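PDB 5TZB: D-aminopeptidase from Burkholderia sp. LK4, which probably removes N-terminal residues, beta-amino acids among them, from peptides, as a beta-aminopeptidase and Ntn hydrolase of peptidase family S58. Local coordinates for residues C[22-33]-C[343-354]. Sequence-based numbering, arbitrary orientation.
Sequences RTRDLGIRIGLG and EAVEEAIVNALV
R24 grips E347 side-on with two nitrogens, one to each carboxylate oxygen. R24 NH2 meets E347 OE1 at 2.9 Å in a nearly straight bond that lies in the guanidinium plane. R24 NE reaches E347 OE2 at a longer 3.3 Å. The two flat groups are turned 39° apart. R203 also bridges to E347, so the carboxylate is shared between two arginines.

E343 runs out extended and takes two successive backbone N-H groups. L32 N meets E343 OE2 at 2.8 Å from above the carboxylate plane, while G33 N meets the syn lone pair of E343 OE1. R203 forms a salt bridge to E343 as well, which would probably keep it ionised. G31 CA lies 3.5 Å from E343 OE2.

N351 OD1 accepts from both T23 N and T23 OG1, the hydroxyl at 2.7 Å. The T23 hydroxyl stands beside its own backbone N (chi1 -58°), which lets both donors reach one oxygen. A water accepts the backbone N-H of R24 and donates to N351 OD1 and E347 OE2, tying the two polar clusters together. N351 ND2 donates to the carbonyl O of T200.

Packing fills in around these bonds. I30 CG2 rests on E346 CD at 3.5 Å, and its CB lies against E347 CB. E346 forms a salt bridge with R288. T23 CG2 touches V350 CG1, and L26 CD1 approaches V354 CG1.

The contact fastens the N-terminal loop along helix 331-355. Helix 371-380 packs on L26 and V354, helix 272-289 touches E343 and E346, and strand 213-220 lies against A344 and A348.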
loop_
_atom_site.group_PDB
_atom_site.type_symbol
_atom_site.label_atom_id
_atom_site.label_comp_id
_atom_site.label_asym_id
_atom_site.label_seq_id
_atom_site.Cartn_x
_atom_site.Cartn_y
_atom_site.Cartn_z
ATOM N N ARG C 22 2.725 -9.946 -37.545
ATOM C CA ARG C 22 2.403 -9.899 -36.114
ATOM C C ARG C 22 1.441 -11.025 -35.725
ATOM O O ARG C 22 0.962 -11.769 -36.595
ATOM C CB ARG C 22 1.812 -8.547 -35.727
ATOM C CG ARG C 22 2.693 -7.357 -36.048
ATOM C CD ARG C 22 1.970 -6.087 -35.693
ATOM N NE ARG C 22 2.104 -5.793 -34.264
ATOM C CZ ARG C 22 1.427 -4.840 -33.631
ATOM N NH1 ARG C 22 0.542 -4.106 -34.291
ATOM N NH2 ARG C 22 1.617 -4.627 -32.334
ATOM N N THR C 23 1.158 -11.147 -34.427
ATOM C CA THR C 23 0.371 -12.264 -33.901
ATOM C C THR C 23 -0.963 -12.408 -34.611
ATOM O O THR C 23 -1.309 -13.489 -35.088
ATOM C CB THR C 23 0.106 -12.107 -32.388
ATOM O OG1 THR C 23 1.356 -12.008 -31.693
ATOM C CG2 THR C 23 -0.671 -13.296 -31.838
ATOM N N ARG C 24 -1.689 -11.297 -34.696
ATOM C CA ARG C 24 -3.012 -11.269 -35.303
ATOM C C ARG C 24 -2.967 -11.568 -36.812
ATOM O O ARG C 24 -3.923 -12.104 -37.382
ATOM C CB ARG C 24 -3.657 -9.911 -35.040
ATOM C CG ARG C 24 -5.153 -9.865 -35.236
ATOM C CD ARG C 24 -5.721 -8.591 -34.639
ATOM N NE ARG C 24 -5.751 -8.641 -33.185
ATOM C CZ ARG C 24 -6.799 -9.063 -32.490
ATOM N NH1 ARG C 24 -7.901 -9.451 -33.122
ATOM N NH2 ARG C 24 -6.747 -9.085 -31.169
ATOM N N ASP C 25 -1.861 -11.202 -37.456
ATOM C CA ASP C 25 -1.684 -11.445 -38.886
ATOM C C ASP C 25 -1.524 -12.923 -39.171
ATOM O O ASP C 25 -1.688 -13.364 -40.309
ATOM C CB ASP C 25 -0.468 -10.685 -39.423
ATOM C CG ASP C 25 -0.581 -9.184 -39.222
ATOM O OD1 ASP C 25 -1.683 -8.639 -39.435
ATOM O OD2 ASP C 25 0.424 -8.549 -38.829
ATOM N N LEU C 26 -1.188 -13.687 -38.137
ATOM C CA LEU C 26 -1.045 -15.129 -38.264
ATOM C C LEU C 26 -2.391 -15.822 -38.082
ATOM O O LEU C 26 -2.480 -17.047 -38.123
ATOM C CB LEU C 26 -0.049 -15.660 -37.236
ATOM C CG LEU C 26 1.344 -15.039 -37.270
ATOM C CD1 LEU C 26 2.231 -15.629 -36.177
ATOM C CD2 LEU C 26 1.949 -15.236 -38.645
ATOM N N GLY C 27 -3.430 -15.021 -37.870
ATOM C CA GLY C 27 -4.761 -15.534 -37.609
ATOM C C GLY C 27 -4.958 -15.881 -36.146
ATOM O O GLY C 27 -5.994 -16.421 -35.763
ATOM N N ILE C 28 -3.977 -15.533 -35.315
ATOM C CA ILE C 28 -4.085 -15.776 -33.884
ATOM C C ILE C 28 -4.734 -14.586 -33.220
ATOM O O ILE C 28 -4.151 -13.506 -33.163
ATOM C CB ILE C 28 -2.715 -16.017 -33.223
ATOM C CG1 ILE C 28 -1.973 -17.152 -33.926
ATOM C CG2 ILE C 28 -2.895 -16.314 -31.737
ATOM C CD1 ILE C 28 -0.505 -17.203 -33.578
ATOM N N ARG C 29 -5.936 -14.798 -32.697
ATOM C CA ARG C 29 -6.686 -13.716 -32.093
ATOM C C ARG C 29 -6.687 -13.861 -30.581
ATOM O O ARG C 29 -7.137 -14.870 -30.048
ATOM C CB ARG C 29 -8.111 -13.706 -32.622
ATOM C CG ARG C 29 -8.261 -13.185 -34.040
ATOM C CD ARG C 29 -9.728 -13.203 -34.467
ATOM N NE ARG C 29 -10.535 -12.324 -33.614
ATOM C CZ ARG C 29 -11.240 -12.719 -32.552
ATOM N NH1 ARG C 29 -11.245 -13.998 -32.182
ATOM N NH2 ARG C 29 -11.931 -11.825 -31.850
ATOM N N ILE C 30 -6.202 -12.831 -29.898
ATOM C CA ILE C 30 -6.132 -12.816 -28.444
ATOM C C ILE C 30 -7.333 -12.109 -27.843
ATOM O O ILE C 30 -7.604 -10.956 -28.173
ATOM C CB ILE C 30 -4.858 -12.093 -27.936
ATOM C CG1 ILE C 30 -3.579 -12.733 -28.500
ATOM C CG2 ILE C 30 -4.846 -12.064 -26.417
ATOM C CD1 ILE C 30 -3.331 -14.136 -28.040
ATOM N N GLY C 31 -8.065 -12.809 -26.984
ATOM C CA GLY C 31 -9.222 -12.228 -26.344
ATOM C C GLY C 31 -10.332 -11.977 -27.346
ATOM O O GLY C 31 -10.305 -12.504 -28.465
ATOM N N LEU C 32 -11.299 -11.152 -26.957
ATOM C CA LEU C 32 -12.483 -10.947 -27.784
ATOM C C LEU C 32 -12.655 -9.524 -28.333
ATOM O O LEU C 32 -13.541 -9.279 -29.166
ATOM C CB LEU C 32 -13.730 -11.354 -26.995
ATOM C CG LEU C 32 -13.809 -12.853 -26.705
ATOM C CD1 LEU C 32 -14.705 -13.151 -25.511
ATOM C CD2 LEU C 32 -14.288 -13.583 -27.942
ATOM N N GLY C 33 -11.819 -8.592 -27.880
ATOM C CA GLY C 33 -11.984 -7.183 -28.213
ATOM C C GLY C 33 -11.420 -6.840 -29.580
ATOM O O GLY C 33 -10.816 -7.687 -30.245
ATOM N N GLU C 343 -6.484 -7.606 -22.129
ATOM C CA GLU C 343 -6.259 -8.139 -23.481
ATOM C C GLU C 343 -5.063 -7.492 -24.176
ATOM O O GLU C 343 -4.286 -8.182 -24.863
ATOM C CB GLU C 343 -7.501 -7.949 -24.366
ATOM C CG GLU C 343 -8.674 -8.859 -24.023
ATOM C CD GLU C 343 -9.775 -8.862 -25.079
ATOM O OE1 GLU C 343 -9.604 -8.271 -26.178
ATOM O OE2 GLU C 343 -10.828 -9.470 -24.795
ATOM N N ALA C 344 -4.946 -6.167 -24.031
ATOM C CA ALA C 344 -3.886 -5.416 -24.697
ATOM C C ALA C 344 -2.517 -5.882 -24.217
ATOM O O ALA C 344 -1.597 -6.061 -25.017
ATOM C CB ALA C 344 -4.054 -3.936 -24.446
ATOM N N VAL C 345 -2.394 -6.087 -22.907
ATOM C CA VAL C 345 -1.154 -6.576 -22.315
ATOM C C VAL C 345 -0.849 -8.003 -22.769
ATOM O O VAL C 345 0.295 -8.317 -23.131
ATOM C CB VAL C 345 -1.216 -6.523 -20.778
ATOM C CG1 VAL C 345 -0.028 -7.274 -20.161
ATOM C CG2 VAL C 345 -1.259 -5.082 -20.321
ATOM N N GLU C 346 -1.864 -8.866 -22.759
ATOM C CA GLU C 346 -1.671 -10.242 -23.194
ATOM C C GLU C 346 -1.147 -10.275 -24.639
ATOM O O GLU C 346 -0.161 -10.953 -24.927
ATOM C CB GLU C 346 -2.976 -11.047 -23.073
ATOM C CG GLU C 346 -2.838 -12.544 -23.382
ATOM C CD GLU C 346 -4.161 -13.296 -23.260
ATOM O OE1 GLU C 346 -5.150 -12.682 -22.819
ATOM O OE2 GLU C 346 -4.222 -14.489 -23.625
ATOM N N GLU C 347 -1.792 -9.539 -25.542
ATOM C CA GLU C 347 -1.369 -9.572 -26.949
ATOM C C GLU C 347 -0.018 -8.890 -27.166
ATOM O O GLU C 347 0.770 -9.309 -28.026
ATOM C CB GLU C 347 -2.411 -8.931 -27.865
ATOM C CG GLU C 347 -2.057 -9.097 -29.346
ATOM C CD GLU C 347 -3.158 -8.643 -30.290
ATOM O OE1 GLU C 347 -4.263 -8.325 -29.812
ATOM O OE2 GLU C 347 -2.916 -8.638 -31.517
ATOM N N ALA C 348 0.249 -7.856 -26.376
ATOM C CA ALA C 348 1.508 -7.131 -26.487
ATOM C C ALA C 348 2.670 -8.075 -26.207
ATOM O O ALA C 348 3.662 -8.076 -26.932
ATOM C CB ALA C 348 1.533 -5.958 -25.521
ATOM N N ILE C 349 2.517 -8.901 -25.174
ATOM C CA ILE C 349 3.548 -9.870 -24.815
ATOM C C ILE C 349 3.735 -10.900 -25.931
ATOM O O ILE C 349 4.866 -11.181 -26.338
ATOM C CB ILE C 349 3.211 -10.591 -23.486
ATOM C CG1 ILE C 349 3.232 -9.589 -22.323
ATOM C CG2 ILE C 349 4.207 -11.723 -23.230
ATOM C CD1 ILE C 349 2.584 -10.099 -21.046
ATOM N N VAL C 350 2.641 -11.460 -26.443
ATOM C CA VAL C 350 2.771 -12.451 -27.516
ATOM C C VAL C 350 3.366 -11.786 -28.768
ATOM O O VAL C 350 4.174 -12.397 -29.477
ATOM C CB VAL C 350 1.424 -13.134 -27.841
ATOM C CG1 VAL C 350 1.615 -14.214 -28.907
ATOM C CG2 VAL C 350 0.833 -13.763 -26.582
ATOM N N ASN C 351 3.011 -10.523 -29.012
ATOM C CA ASN C 351 3.607 -9.787 -30.136
ATOM C C ASN C 351 5.128 -9.656 -29.995
ATOM O O ASN C 351 5.849 -9.710 -30.980
ATOM C CB ASN C 351 2.979 -8.396 -30.280
ATOM C CG ASN C 351 1.712 -8.402 -31.127
ATOM O OD1 ASN C 351 1.446 -9.348 -31.870
ATOM N ND2 ASN C 351 0.955 -7.316 -31.060
ATOM N N ALA C 352 5.611 -9.468 -28.768
ATOM C CA ALA C 352 7.053 -9.376 -28.530
ATOM C C ALA C 352 7.754 -10.664 -28.943
ATOM O O ALA C 352 8.809 -10.638 -29.573
ATOM C CB ALA C 352 7.346 -9.067 -27.050
ATOM N N LEU C 353 7.161 -11.788 -28.573
ATOM C CA LEU C 353 7.696 -13.096 -28.905
ATOM C C LEU C 353 7.696 -13.332 -30.413
ATOM O O LEU C 353 8.657 -13.855 -30.975
ATOM C CB LEU C 353 6.880 -14.176 -28.200
ATOM C CG LEU C 353 7.128 -14.213 -26.693
ATOM C CD1 LEU C 353 6.037 -15.025 -26.001
ATOM C CD2 LEU C 353 8.486 -14.837 -26.436
ATOM N N VAL C 354 6.598 -12.960 -31.060
ATOM C CA VAL C 354 6.441 -13.174 -32.490
ATOM C C VAL C 354 7.433 -12.345 -33.314
ATOM O O VAL C 354 7.903 -12.791 -34.362
ATOM C CB VAL C 354 4.997 -12.874 -32.920
ATOM C CG1 VAL C 354 4.872 -12.849 -34.428
ATOM C CG2 VAL C 354 4.067 -13.920 -32.323
HETATM O O HOH W 1 -1.032 -9.072 -33.214
#